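Side-chain contacts in UDP-N-acetylmuramate-alanine ligase MurC (Thermotoga maritima, PDB 1J6U), which catalyses the ATP-dependent ligation of L-alanine to UDP-N-acetylmuramate, a step in building the peptidoglycan of the bacterial cell wall: residues Ile427-Asn432 / Val451-Ser456; Glu381-Glu386 / Pro421-Val426; Lys425-Ser428 / Val434-Phe437. All coordinates share one frame; numbering follows the deposited sequence.

Interaction 1 (Ile427-Asn432 / Val451-Ser456); sequences ISVSEN and VERYQS
The backbone oxygen I427 O is gripped end-on by both terminal nitrogens of R453. The shorter bond, R453 NH1 to I427 O, is 2.6 Å long with an N-H...O angle of 147°; the second, from R453 NH2 to I427 O, measures 2.9 Å and is more bent, at 133°. The oxygen lies close to the guanidinium plane for both bonds, an end-on arrangement in which one acceptor serves two donors. The arginine chain is extended from CG to NE, and with CG anti to the backbone N (chi1 162°) it brings the guanidinium out from the helix to I427 O. NH1 also donates to the carbonyl of E424, tying this nitrogen to the short helix 423-426 as well.

The two branches of V429 do different work. Its CG2 lies over one guanidinium face, near the rim, 4.0 Å from R453 NH2. Its CG1 makes the apolar contact with Y454, approaching the ring at the edge, 3.5 Å from Y454 CE1, and the two side chains cross at about a right angle. The hydroxyl of Y454 is hydrogen-bonded to D319, which probably helps hold the ring beside the valine.

The chain running into strand 433-438 is thus fastened to helix 443-457, the C-terminal helix packed against the sheet of the Rossmann-like C-terminal domain of Mur ligases.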
ATOM      1  N   ILE A 427       7.255  -4.126 -26.271  1.00 42.77           N
ATOM      2  CA  ILE A 427       6.769  -5.440 -25.915  1.00 39.33           C
ATOM      3  C   ILE A 427       6.048  -6.240 -27.004  1.00 33.77           C
ATOM      4  O   ILE A 427       5.200  -5.725 -27.746  1.00 35.43           O
ATOM      5  CB  ILE A 427       5.900  -5.310 -24.637  1.00 47.39           C
ATOM      6  CG1 ILE A 427       6.747  -4.690 -23.522  1.00 36.65           C
ATOM      7  CG2 ILE A 427       5.424  -6.644 -24.169  1.00 40.64           C
ATOM      8  CD1 ILE A 427       5.925  -3.942 -22.518  1.00 49.53           C
ATOM      9  N   SER A 428       6.439  -7.505 -27.106  1.00 35.72           N
ATOM     10  CA  SER A 428       5.857  -8.441 -28.055  1.00 42.23           C
ATOM     11  C   SER A 428       4.656  -9.086 -27.351  1.00 50.56           C
ATOM     12  O   SER A 428       4.830  -9.775 -26.347  1.00 55.71           O
ATOM     13  CB  SER A 428       6.881  -9.516 -28.380  1.00 36.28           C
ATOM     14  OG  SER A 428       6.355 -10.472 -29.274  1.00 53.65           O
ATOM     15  N   VAL A 429       3.444  -8.858 -27.842  1.00 45.00           N
ATOM     16  CA  VAL A 429       2.298  -9.475 -27.207  1.00 37.58           C
ATOM     17  C   VAL A 429       2.142 -10.919 -27.623  1.00 37.71           C
ATOM     18  O   VAL A 429       1.827 -11.203 -28.746  1.00 47.49           O
ATOM     19  CB  VAL A 429       1.019  -8.760 -27.529  1.00 35.34           C
ATOM     20  CG1 VAL A 429      -0.155  -9.499 -26.888  1.00 43.48           C
ATOM     21  CG2 VAL A 429       1.078  -7.351 -26.990  1.00 44.78           C
ATOM     22  N   SER A 430       2.361 -11.838 -26.700  1.00 47.09           N
ATOM     23  CA  SER A 430       2.205 -13.256 -26.987  1.00 48.19           C
ATOM     24  C   SER A 430       1.132 -13.903 -26.081  1.00 46.39           C
ATOM     25  O   SER A 430       0.903 -13.446 -24.967  1.00 52.11           O
ATOM     26  CB  SER A 430       3.543 -13.956 -26.778  1.00 46.37           C
ATOM     27  OG  SER A 430       4.121 -13.537 -25.551  1.00 56.43           O
ATOM     28  N   GLU A 431       0.479 -14.950 -26.573  1.00 34.93           N
ATOM     29  CA  GLU A 431      -0.524 -15.693 -25.810  1.00 33.34           C
ATOM     30  C   GLU A 431       0.148 -16.339 -24.617  1.00 33.99           C
ATOM     31  O   GLU A 431       1.375 -16.509 -24.603  1.00 26.71           O
ATOM     32  CB  GLU A 431      -1.032 -16.891 -26.568  1.00 29.74           C
ATOM     33  CG  GLU A 431      -1.637 -16.683 -27.867  1.00 50.84           C
ATOM     34  CD  GLU A 431      -2.061 -18.027 -28.455  1.00 67.13           C
ATOM     35  OE1 GLU A 431      -1.239 -19.021 -28.430  1.00 48.69           O
ATOM     36  OE2 GLU A 431      -3.229 -18.060 -28.925  1.00 69.69           O
ATOM     37  N   ASN A 432      -0.682 -16.777 -23.670  1.00 34.89           N
ATOM     38  CA  ASN A 432      -0.223 -17.473 -22.464  1.00 35.05           C
ATOM     39  C   ASN A 432       0.917 -16.760 -21.818  1.00 32.07           C
ATOM     40  O   ASN A 432       1.947 -17.367 -21.502  1.00 24.04           O
ATOM     41  CB  ASN A 432       0.207 -18.888 -22.819  1.00 22.38           C
ATOM     42  CG  ASN A 432      -0.906 -19.644 -23.479  1.00 30.58           C
ATOM     43  OD1 ASN A 432      -2.068 -19.509 -23.085  1.00 35.34           O
ATOM     44  ND2 ASN A 432      -0.578 -20.426 -24.498  1.00 24.68           N
ATOM     45  N   VAL A 451      -2.121  -1.765 -21.961  1.00 37.96           N
ATOM     46  CA  VAL A 451      -3.415  -2.390 -22.012  1.00 38.28           C
ATOM     47  C   VAL A 451      -4.178  -1.743 -23.138  1.00 39.88           C
ATOM     48  O   VAL A 451      -4.758  -2.433 -23.990  1.00 36.50           O
ATOM     49  CB  VAL A 451      -4.159  -2.266 -20.649  1.00 36.16           C
ATOM     50  CG1 VAL A 451      -5.627  -2.671 -20.803  1.00 36.33           C
ATOM     51  CG2 VAL A 451      -3.498  -3.169 -19.625  1.00 37.76           C
ATOM     52  N   GLU A 452      -4.177  -0.416 -23.164  1.00 40.62           N
ATOM     53  CA  GLU A 452      -4.878   0.280 -24.240  1.00 42.01           C
ATOM     54  C   GLU A 452      -4.403  -0.200 -25.627  1.00 38.33           C
ATOM     55  O   GLU A 452      -5.213  -0.410 -26.530  1.00 43.74           O
ATOM     56  CB  GLU A 452      -4.706   1.799 -24.081  1.00 40.89           C
ATOM     57  CG  GLU A 452      -5.471   2.356 -22.870  1.00 64.81           C
ATOM     58  CD  GLU A 452      -5.111   3.799 -22.493  1.00 72.03           C
ATOM     59  OE1 GLU A 452      -3.928   4.192 -22.664  1.00 77.52           O
ATOM     60  OE2 GLU A 452      -6.011   4.529 -21.999  1.00 74.73           O
ATOM     61  N   ARG A 453      -3.097  -0.395 -25.786  1.00 32.87           N
ATOM     62  CA  ARG A 453      -2.527  -0.845 -27.057  1.00 37.52           C
ATOM     63  C   ARG A 453      -3.153  -2.174 -27.412  1.00 45.30           C
ATOM     64  O   ARG A 453      -3.684  -2.362 -28.508  1.00 50.30           O
ATOM     65  CB  ARG A 453      -1.000  -0.998 -26.924  1.00 33.66           C
ATOM     66  CG  ARG A 453      -0.365  -1.856 -28.002  1.00 40.97           C
ATOM     67  CD  ARG A 453       1.141  -2.131 -27.743  1.00 45.27           C
ATOM     68  NE  ARG A 453       1.611  -3.163 -28.671  1.00 49.43           N
ATOM     69  CZ  ARG A 453       2.744  -3.860 -28.560  1.00 44.19           C
ATOM     70  NH1 ARG A 453       3.580  -3.658 -27.557  1.00 32.70           N
ATOM     71  NH2 ARG A 453       3.007  -4.817 -29.434  1.00 48.84           N
ATOM     72  N   TYR A 454      -3.092  -3.095 -26.456  1.00 53.69           N
ATOM     73  CA  TYR A 454      -3.654  -4.434 -26.608  1.00 48.30           C
ATOM     74  C   TYR A 454      -5.090  -4.374 -27.053  1.00 43.87           C
ATOM     75  O   TYR A 454      -5.468  -4.990 -28.042  1.00 39.38           O
ATOM     76  CB  TYR A 454      -3.639  -5.189 -25.282  1.00 43.44           C
ATOM     77  CG  TYR A 454      -4.059  -6.609 -25.451  1.00 40.04           C
ATOM     78  CD1 TYR A 454      -3.121  -7.589 -25.797  1.00 35.01           C
ATOM     79  CD2 TYR A 454      -5.396  -6.974 -25.338  1.00 32.45           C
ATOM     80  CE1 TYR A 454      -3.492  -8.891 -26.026  1.00 29.44           C
ATOM     81  CE2 TYR A 454      -5.783  -8.301 -25.576  1.00 37.97           C
ATOM     82  CZ  TYR A 454      -4.821  -9.248 -25.922  1.00 30.02           C
ATOM     83  OH  TYR A 454      -5.185 -10.549 -26.222  1.00 36.08           O
ATOM     84  N   GLN A 455      -5.893  -3.647 -26.291  1.00 43.97           N
ATOM     85  CA  GLN A 455      -7.301  -3.528 -26.591  1.00 50.36           C
ATOM     86  C   GLN A 455      -7.514  -2.948 -27.961  1.00 57.66           C
ATOM     87  O   GLN A 455      -8.177  -3.554 -28.793  1.00 67.00           O
ATOM     88  CB  GLN A 455      -8.020  -2.678 -25.532  1.00 49.05           C
ATOM     89  CG  GLN A 455      -7.881  -3.234 -24.113  1.00 55.23           C
ATOM     90  CD  GLN A 455      -8.703  -2.480 -23.067  1.00 60.43           C
ATOM     91  OE1 GLN A 455      -9.869  -2.776 -22.882  1.00 67.35           O
ATOM     92  NE2 GLN A 455      -8.092  -1.504 -22.382  1.00 60.33           N
ATOM     93  N   SER A 456      -6.943  -1.786 -28.230  1.00 64.38           N
ATOM     94  CA  SER A 456      -7.161  -1.196 -29.542  1.00 71.30           C
ATOM     95  C   SER A 456      -6.695  -2.197 -30.594  1.00 67.50           C
ATOM     96  O   SER A 456      -7.275  -2.303 -31.663  1.00 70.83           O
ATOM     97  CB  SER A 456      -6.403   0.131 -29.679  1.00 67.33           C
ATOM     98  OG  SER A 456      -5.023  -0.114 -29.860  1.00 84.61           O
TER

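Interaction 2 (Glu381-Glu386 / Pro421-Val426); sequences EVVVTE and PELEKV
L423 and T385 meet tip to tip where helix 423-426 lies over the sheet, part of a beta-alpha-beta crossover. The evidence is topological: strand 414-416 leads through this short, weakly bonded helix to strand 433-438, which is parallel to it, and the connection passes over strands 381-384 and 352-357.

The tight part of the contact is made by three buried side chains. T385 OG1 faces the forked end of the leucine and is 3.5 Å from both L423 CD1 and L423 CD2. Set against these two methyls and buried by the contact, the hydroxyl oxygen has no hydrogen-bonding partner in the model. The T385 methyl stands farther off, with CG2 at 4.0 Å from L423 CD1. Two residues earlier, V383, which also directs its CB toward the helix, slides past the leucine in the opposite direction, its CG1 at 4.1 Å from L423 CD1. The leucine itself is turned away from the staggered positions (chi1 -127°); with this rotation its branched end comes nearer T385 and V383, although its CB does not point at them. Beyond these partners it rests on I356, I443 and S446, so strand 352-357 and helix 443-457 share in its burial, while helix 400-409 covers the other face of strand 381-384.

The outer part is looser. V426 aims its CB toward the strand, yet V426 CG1 stays 4.6 Å from V383 CG2, and the side chain packs on V417 instead. K425 takes no part in the packing and is exposed. Its chain bends back along its own segment, and K425 NZ donates to P421 O over 3.1 Å, approaching from above the carbonyl plane, 46° out of it.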
ATOM      1  N   GLU A 381      11.427 -13.201 -19.498  1.00 41.41           N
ATOM      2  CA  GLU A 381      11.934 -12.076 -20.237  1.00 41.81           C
ATOM      3  C   GLU A 381      11.979 -10.916 -19.287  1.00 39.61           C
ATOM      4  O   GLU A 381      11.063 -10.745 -18.479  1.00 42.46           O
ATOM      5  CB  GLU A 381      10.986 -11.692 -21.373  1.00 44.31           C
ATOM      6  CG  GLU A 381      10.605 -12.839 -22.264  1.00 70.31           C
ATOM      7  CD  GLU A 381      11.302 -12.797 -23.591  1.00 86.09           C
ATOM      8  OE1 GLU A 381      12.472 -13.267 -23.676  1.00 93.45           O
ATOM      9  OE2 GLU A 381      10.667 -12.276 -24.544  1.00 99.08           O
ATOM     10  N   VAL A 382      13.043 -10.125 -19.369  1.00 42.36           N
ATOM     11  CA  VAL A 382      13.106  -8.921 -18.568  1.00 41.32           C
ATOM     12  C   VAL A 382      13.414  -7.674 -19.388  1.00 35.98           C
ATOM     13  O   VAL A 382      14.367  -7.651 -20.154  1.00 40.35           O
ATOM     14  CB  VAL A 382      14.183  -8.970 -17.470  1.00 44.42           C
ATOM     15  CG1 VAL A 382      14.006  -7.736 -16.561  1.00 35.79           C
ATOM     16  CG2 VAL A 382      14.085 -10.235 -16.684  1.00 43.92           C
ATOM     17  N   VAL A 383      12.599  -6.646 -19.220  1.00 37.82           N
ATOM     18  CA  VAL A 383      12.831  -5.342 -19.845  1.00 41.68           C
ATOM     19  C   VAL A 383      13.053  -4.375 -18.663  1.00 43.13           C
ATOM     20  O   VAL A 383      12.154  -4.193 -17.851  1.00 42.18           O
ATOM     21  CB  VAL A 383      11.613  -4.805 -20.643  1.00 38.78           C
ATOM     22  CG1 VAL A 383      11.907  -3.360 -21.119  1.00 30.21           C
ATOM     23  CG2 VAL A 383      11.339  -5.671 -21.857  1.00 35.09           C
ATOM     24  N   VAL A 384      14.241  -3.783 -18.540  1.00 47.17           N
ATOM     25  CA  VAL A 384      14.505  -2.833 -17.450  1.00 42.84           C
ATOM     26  C   VAL A 384      14.466  -1.428 -18.038  1.00 43.21           C
ATOM     27  O   VAL A 384      14.864  -1.263 -19.175  1.00 45.20           O
ATOM     28  CB  VAL A 384      15.907  -2.973 -16.883  1.00 42.05           C
ATOM     29  CG1 VAL A 384      16.037  -2.078 -15.674  1.00 49.76           C
ATOM     30  CG2 VAL A 384      16.208  -4.403 -16.538  1.00 47.35           C
ATOM     31  N   THR A 385      13.974  -0.439 -17.288  1.00 45.57           N
ATOM     32  CA  THR A 385      13.969   0.942 -17.756  1.00 44.96           C
ATOM     33  C   THR A 385      14.907   1.682 -16.846  1.00 48.70           C
ATOM     34  O   THR A 385      15.463   1.113 -15.905  1.00 45.82           O
ATOM     35  CB  THR A 385      12.677   1.718 -17.580  1.00 50.84           C
ATOM     36  OG1 THR A 385      11.559   0.845 -17.556  1.00 77.26           O
ATOM     37  CG2 THR A 385      12.537   2.692 -18.742  1.00 44.16           C
ATOM     38  N   GLU A 386      15.059   2.969 -17.129  1.00 44.21           N
ATOM     39  CA  GLU A 386      15.917   3.812 -16.341  1.00 54.00           C
ATOM     40  C   GLU A 386      15.228   4.004 -14.992  1.00 53.05           C
ATOM     41  O   GLU A 386      14.006   3.864 -14.905  1.00 51.40           O
ATOM     42  CB  GLU A 386      16.106   5.164 -17.039  1.00 63.16           C
ATOM     43  CG  GLU A 386      17.244   5.909 -16.420  1.00 77.52           C
ATOM     44  CD  GLU A 386      18.422   4.978 -16.160  1.00 87.67           C
ATOM     45  OE1 GLU A 386      19.095   4.619 -17.144  1.00 95.15           O
ATOM     46  OE2 GLU A 386      18.660   4.587 -14.990  1.00 88.61           O
ATOM     47  N   PRO A 421       8.125   6.215 -22.447  1.00 48.71           N
ATOM     48  CA  PRO A 421       7.050   6.089 -23.461  1.00 46.86           C
ATOM     49  C   PRO A 421       7.267   4.964 -24.476  1.00 48.64           C
ATOM     50  O   PRO A 421       6.362   4.565 -25.202  1.00 48.76           O
ATOM     51  CB  PRO A 421       7.040   7.444 -24.138  1.00 41.42           C
ATOM     52  CG  PRO A 421       7.761   8.359 -23.150  1.00 42.93           C
ATOM     53  CD  PRO A 421       8.834   7.491 -22.585  1.00 49.61           C
ATOM     54  N   GLU A 422       8.480   4.456 -24.515  1.00 45.26           N
ATOM     55  CA  GLU A 422       8.804   3.389 -25.416  1.00 51.25           C
ATOM     56  C   GLU A 422       8.410   2.043 -24.879  1.00 49.19           C
ATOM     57  O   GLU A 422       8.115   1.130 -25.664  1.00 52.11           O
ATOM     58  CB  GLU A 422      10.306   3.411 -25.734  1.00 49.17           C
ATOM     59  CG  GLU A 422      10.631   4.464 -26.754  1.00 43.58           C
ATOM     60  CD  GLU A 422       9.998   4.177 -28.120  1.00 53.83           C
ATOM     61  OE1 GLU A 422       9.440   5.118 -28.748  1.00 47.40           O
ATOM     62  OE2 GLU A 422      10.077   3.006 -28.566  1.00 52.68           O
ATOM     63  N   LEU A 423       8.420   1.923 -23.547  1.00 55.13           N
ATOM     64  CA  LEU A 423       8.079   0.689 -22.819  1.00 47.89           C
ATOM     65  C   LEU A 423       6.917  -0.161 -23.411  1.00 51.02           C
ATOM     66  O   LEU A 423       7.120  -1.291 -23.866  1.00 54.85           O
ATOM     67  CB  LEU A 423       7.782   1.060 -21.365  1.00 56.08           C
ATOM     68  CG  LEU A 423       8.547   0.315 -20.278  1.00 50.74           C
ATOM     69  CD1 LEU A 423       9.993   0.252 -20.634  1.00 33.79           C
ATOM     70  CD2 LEU A 423       8.375   1.021 -18.945  1.00 59.59           C
ATOM     71  N   GLU A 424       5.705   0.376 -23.434  1.00 44.17           N
ATOM     72  CA  GLU A 424       4.590  -0.387 -23.973  1.00 46.67           C
ATOM     73  C   GLU A 424       4.779  -0.805 -25.406  1.00 47.39           C
ATOM     74  O   GLU A 424       4.171  -1.773 -25.840  1.00 50.43           O
ATOM     75  CB  GLU A 424       3.300   0.416 -23.979  1.00 45.48           C
ATOM     76  CG  GLU A 424       3.213   1.476 -22.954  1.00 71.98           C
ATOM     77  CD  GLU A 424       3.648   2.823 -23.467  1.00 72.52           C
ATOM     78  OE1 GLU A 424       3.244   3.172 -24.619  1.00 66.16           O
ATOM     79  OE2 GLU A 424       4.368   3.518 -22.689  1.00 72.73           O
ATOM     80  N   LYS A 425       5.577  -0.048 -26.147  1.00 43.42           N
ATOM     81  CA  LYS A 425       5.765  -0.295 -27.576  1.00 47.36           C
ATOM     82  C   LYS A 425       6.712  -1.426 -27.910  1.00 36.29           C
ATOM     83  O   LYS A 425       6.557  -2.131 -28.891  1.00 43.01           O
ATOM     84  CB  LYS A 425       6.281   0.982 -28.265  1.00 50.51           C
ATOM     85  CG  LYS A 425       5.703   2.285 -27.761  1.00 45.44           C
ATOM     86  CD  LYS A 425       5.008   3.005 -28.898  1.00 55.25           C
ATOM     87  CE  LYS A 425       4.375   4.323 -28.453  1.00 47.13           C
ATOM     88  NZ  LYS A 425       5.438   5.271 -28.038  1.00 58.46           N
ATOM     89  N   VAL A 426       7.707  -1.556 -27.072  1.00 37.45           N
ATOM     90  CA  VAL A 426       8.757  -2.525 -27.226  1.00 38.24           C
ATOM     91  C   VAL A 426       8.321  -3.962 -27.039  1.00 42.74           C
ATOM     92  O   VAL A 426       8.928  -4.899 -27.576  1.00 45.59           O
ATOM     93  CB  VAL A 426       9.844  -2.155 -26.201  1.00 48.93           C
ATOM     94  CG1 VAL A 426      10.566  -3.362 -25.731  1.00 48.65           C
ATOM     95  CG2 VAL A 426      10.775  -1.109 -26.802  1.00 42.52           C
TER

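Interaction 3 (Lys425-Ser428 / Val434-Phe437); sequences KVIS and VFLF
I427 divides its side chain between F435 and F437 of strand 433-438, the apolar part of the contact. The CG2 branch goes to F435, 3.5 Å from F435 CE2 and 3.8 Å from F435 CD2, meeting the ring obliquely. The longer branch goes to F437, where I427 CD1 is 3.8 Å from F437 CZ, again at an oblique slant. The isoleucine torsion explains the division, since CG2 lies anti to the backbone N while CG1 lies beside it (chi1 -58°), so the two arms spread toward different rings. F435 and F437 are two residues apart on the strand, hence on one face of the sheet, and I427 reaches both.

Contact of a polar atom with a ring is the second kind. The carbonyl oxygen S428 O lies at the rim of F435, near the ring plane, 3.7 Å from F435 CZ. An oxygen in that place faces the ring's outer C-H groups, whose slightly positive edge probably suits it.

Aromatic contacts beyond the two segments complete the cluster. F435 meets F450 edge-to-face, and F437 meets the same ring with the planes at about 45°, while I427 also touches F450 and I356. Helix 443-457 thereby lies against the same rings as the isoleucine.

Taken together, this is part of the hydrophobic layer between the sheet and the helices on one of its faces in an alpha/beta Rossmann-like domain, formed here where the crossover helix ends and its chain runs on through a loop to strand 433-438.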
ATOM      1  N   LYS A 425       5.577  -0.048 -26.147  1.00 43.42           N
ATOM      2  CA  LYS A 425       5.765  -0.295 -27.576  1.00 47.36           C
ATOM      3  C   LYS A 425       6.712  -1.426 -27.910  1.00 36.29           C
ATOM      4  O   LYS A 425       6.557  -2.131 -28.891  1.00 43.01           O
ATOM      5  CB  LYS A 425       6.281   0.982 -28.265  1.00 50.51           C
ATOM      6  CG  LYS A 425       5.703   2.285 -27.761  1.00 45.44           C
ATOM      7  CD  LYS A 425       5.008   3.005 -28.898  1.00 55.25           C
ATOM      8  CE  LYS A 425       4.375   4.323 -28.453  1.00 47.13           C
ATOM      9  NZ  LYS A 425       5.438   5.271 -28.038  1.00 58.46           N
ATOM     10  N   VAL A 426       7.707  -1.556 -27.072  1.00 37.45           N
ATOM     11  CA  VAL A 426       8.757  -2.525 -27.226  1.00 38.24           C
ATOM     12  C   VAL A 426       8.321  -3.962 -27.039  1.00 42.74           C
ATOM     13  O   VAL A 426       8.928  -4.899 -27.576  1.00 45.59           O
ATOM     14  CB  VAL A 426       9.844  -2.155 -26.201  1.00 48.93           C
ATOM     15  CG1 VAL A 426      10.566  -3.362 -25.731  1.00 48.65           C
ATOM     16  CG2 VAL A 426      10.775  -1.109 -26.802  1.00 42.52           C
ATOM     17  N   ILE A 427       7.255  -4.126 -26.271  1.00 42.77           N
ATOM     18  CA  ILE A 427       6.769  -5.440 -25.915  1.00 39.33           C
ATOM     19  C   ILE A 427       6.048  -6.240 -27.004  1.00 33.77           C
ATOM     20  O   ILE A 427       5.200  -5.725 -27.746  1.00 35.43           O
ATOM     21  CB  ILE A 427       5.900  -5.310 -24.637  1.00 47.39           C
ATOM     22  CG1 ILE A 427       6.747  -4.690 -23.522  1.00 36.65           C
ATOM     23  CG2 ILE A 427       5.424  -6.644 -24.169  1.00 40.64           C
ATOM     24  CD1 ILE A 427       5.925  -3.942 -22.518  1.00 49.53           C
ATOM     25  N   SER A 428       6.439  -7.505 -27.106  1.00 35.72           N
ATOM     26  CA  SER A 428       5.857  -8.441 -28.055  1.00 42.23           C
ATOM     27  C   SER A 428       4.656  -9.086 -27.351  1.00 50.56           C
ATOM     28  O   SER A 428       4.830  -9.775 -26.347  1.00 55.71           O
ATOM     29  CB  SER A 428       6.881  -9.516 -28.380  1.00 36.28           C
ATOM     30  OG  SER A 428       6.355 -10.472 -29.274  1.00 53.65           O
ATOM     31  N   VAL A 434       2.053 -13.544 -19.010  1.00 30.32           N
ATOM     32  CA  VAL A 434       1.716 -12.617 -17.972  1.00 29.52           C
ATOM     33  C   VAL A 434       2.730 -11.509 -18.051  1.00 29.89           C
ATOM     34  O   VAL A 434       3.930 -11.755 -17.957  1.00 32.45           O
ATOM     35  CB  VAL A 434       1.826 -13.256 -16.586  1.00 39.97           C
ATOM     36  CG1 VAL A 434       1.774 -12.140 -15.512  1.00 32.54           C
ATOM     37  CG2 VAL A 434       0.687 -14.287 -16.395  1.00 38.54           C
ATOM     38  N   PHE A 435       2.246 -10.292 -18.234  1.00 23.59           N
ATOM     39  CA  PHE A 435       3.144  -9.152 -18.273  1.00 31.75           C
ATOM     40  C   PHE A 435       3.028  -8.442 -16.931  1.00 30.67           C
ATOM     41  O   PHE A 435       1.974  -7.881 -16.576  1.00 27.51           O
ATOM     42  CB  PHE A 435       2.766  -8.186 -19.399  1.00 23.37           C
ATOM     43  CG  PHE A 435       2.800  -8.803 -20.731  1.00 34.38           C
ATOM     44  CD1 PHE A 435       1.658  -9.345 -21.274  1.00 27.40           C
ATOM     45  CD2 PHE A 435       3.988  -8.872 -21.446  1.00 26.95           C
ATOM     46  CE1 PHE A 435       1.686  -9.962 -22.539  1.00 41.92           C
ATOM     47  CE2 PHE A 435       4.030  -9.481 -22.692  1.00 31.47           C
ATOM     48  CZ  PHE A 435       2.873 -10.030 -23.245  1.00 32.46           C
ATOM     49  N   LEU A 436       4.112  -8.493 -16.175  1.00 33.92           N
ATOM     50  CA  LEU A 436       4.144  -7.833 -14.885  1.00 34.10           C
ATOM     51  C   LEU A 436       4.877  -6.501 -15.006  1.00 41.88           C
ATOM     52  O   LEU A 436       6.099  -6.483 -15.221  1.00 37.53           O
ATOM     53  CB  LEU A 436       4.918  -8.663 -13.875  1.00 33.62           C
ATOM     54  CG  LEU A 436       4.523 -10.093 -13.628  1.00 35.48           C
ATOM     55  CD1 LEU A 436       5.630 -10.780 -12.793  1.00 40.14           C
ATOM     56  CD2 LEU A 436       3.176 -10.106 -12.945  1.00 37.73           C
ATOM     57  N   PHE A 437       4.143  -5.403 -14.865  1.00 33.65           N
ATOM     58  CA  PHE A 437       4.744  -4.087 -14.883  1.00 35.38           C
ATOM     59  C   PHE A 437       5.072  -3.739 -13.415  1.00 41.67           C
ATOM     60  O   PHE A 437       4.208  -3.345 -12.628  1.00 32.96           O
ATOM     61  CB  PHE A 437       3.776  -3.081 -15.461  1.00 33.16           C
ATOM     62  CG  PHE A 437       3.699  -3.131 -16.925  1.00 51.99           C
ATOM     63  CD1 PHE A 437       2.925  -4.094 -17.557  1.00 43.41           C
ATOM     64  CD2 PHE A 437       4.398  -2.202 -17.698  1.00 48.04           C
ATOM     65  CE1 PHE A 437       2.836  -4.122 -18.939  1.00 42.30           C
ATOM     66  CE2 PHE A 437       4.315  -2.233 -19.081  1.00 50.19           C
ATOM     67  CZ  PHE A 437       3.531  -3.190 -19.701  1.00 43.79           C
TER

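Overall arrangement
All three contacts lie on one side of the six-stranded mixed sheet of the C-terminal Mur ligase domain. Centre to centre, interaction 3 is about 7 Å from each of the others, while interactions 1 and 2 are about 13 Å apart. Along the chain, interaction 2 closes on helix 423-426, interaction 3 shares K425 and V426 with it, and interaction 1 shares I427 and S428 with interaction 3. The crossover is therefore held in succession to strand 381-384, strand 433-438 and helix 443-457. The predicted ATP-binding residues belong to the middle domain, so the contacts concern the build of the C-terminal domain rather than that site.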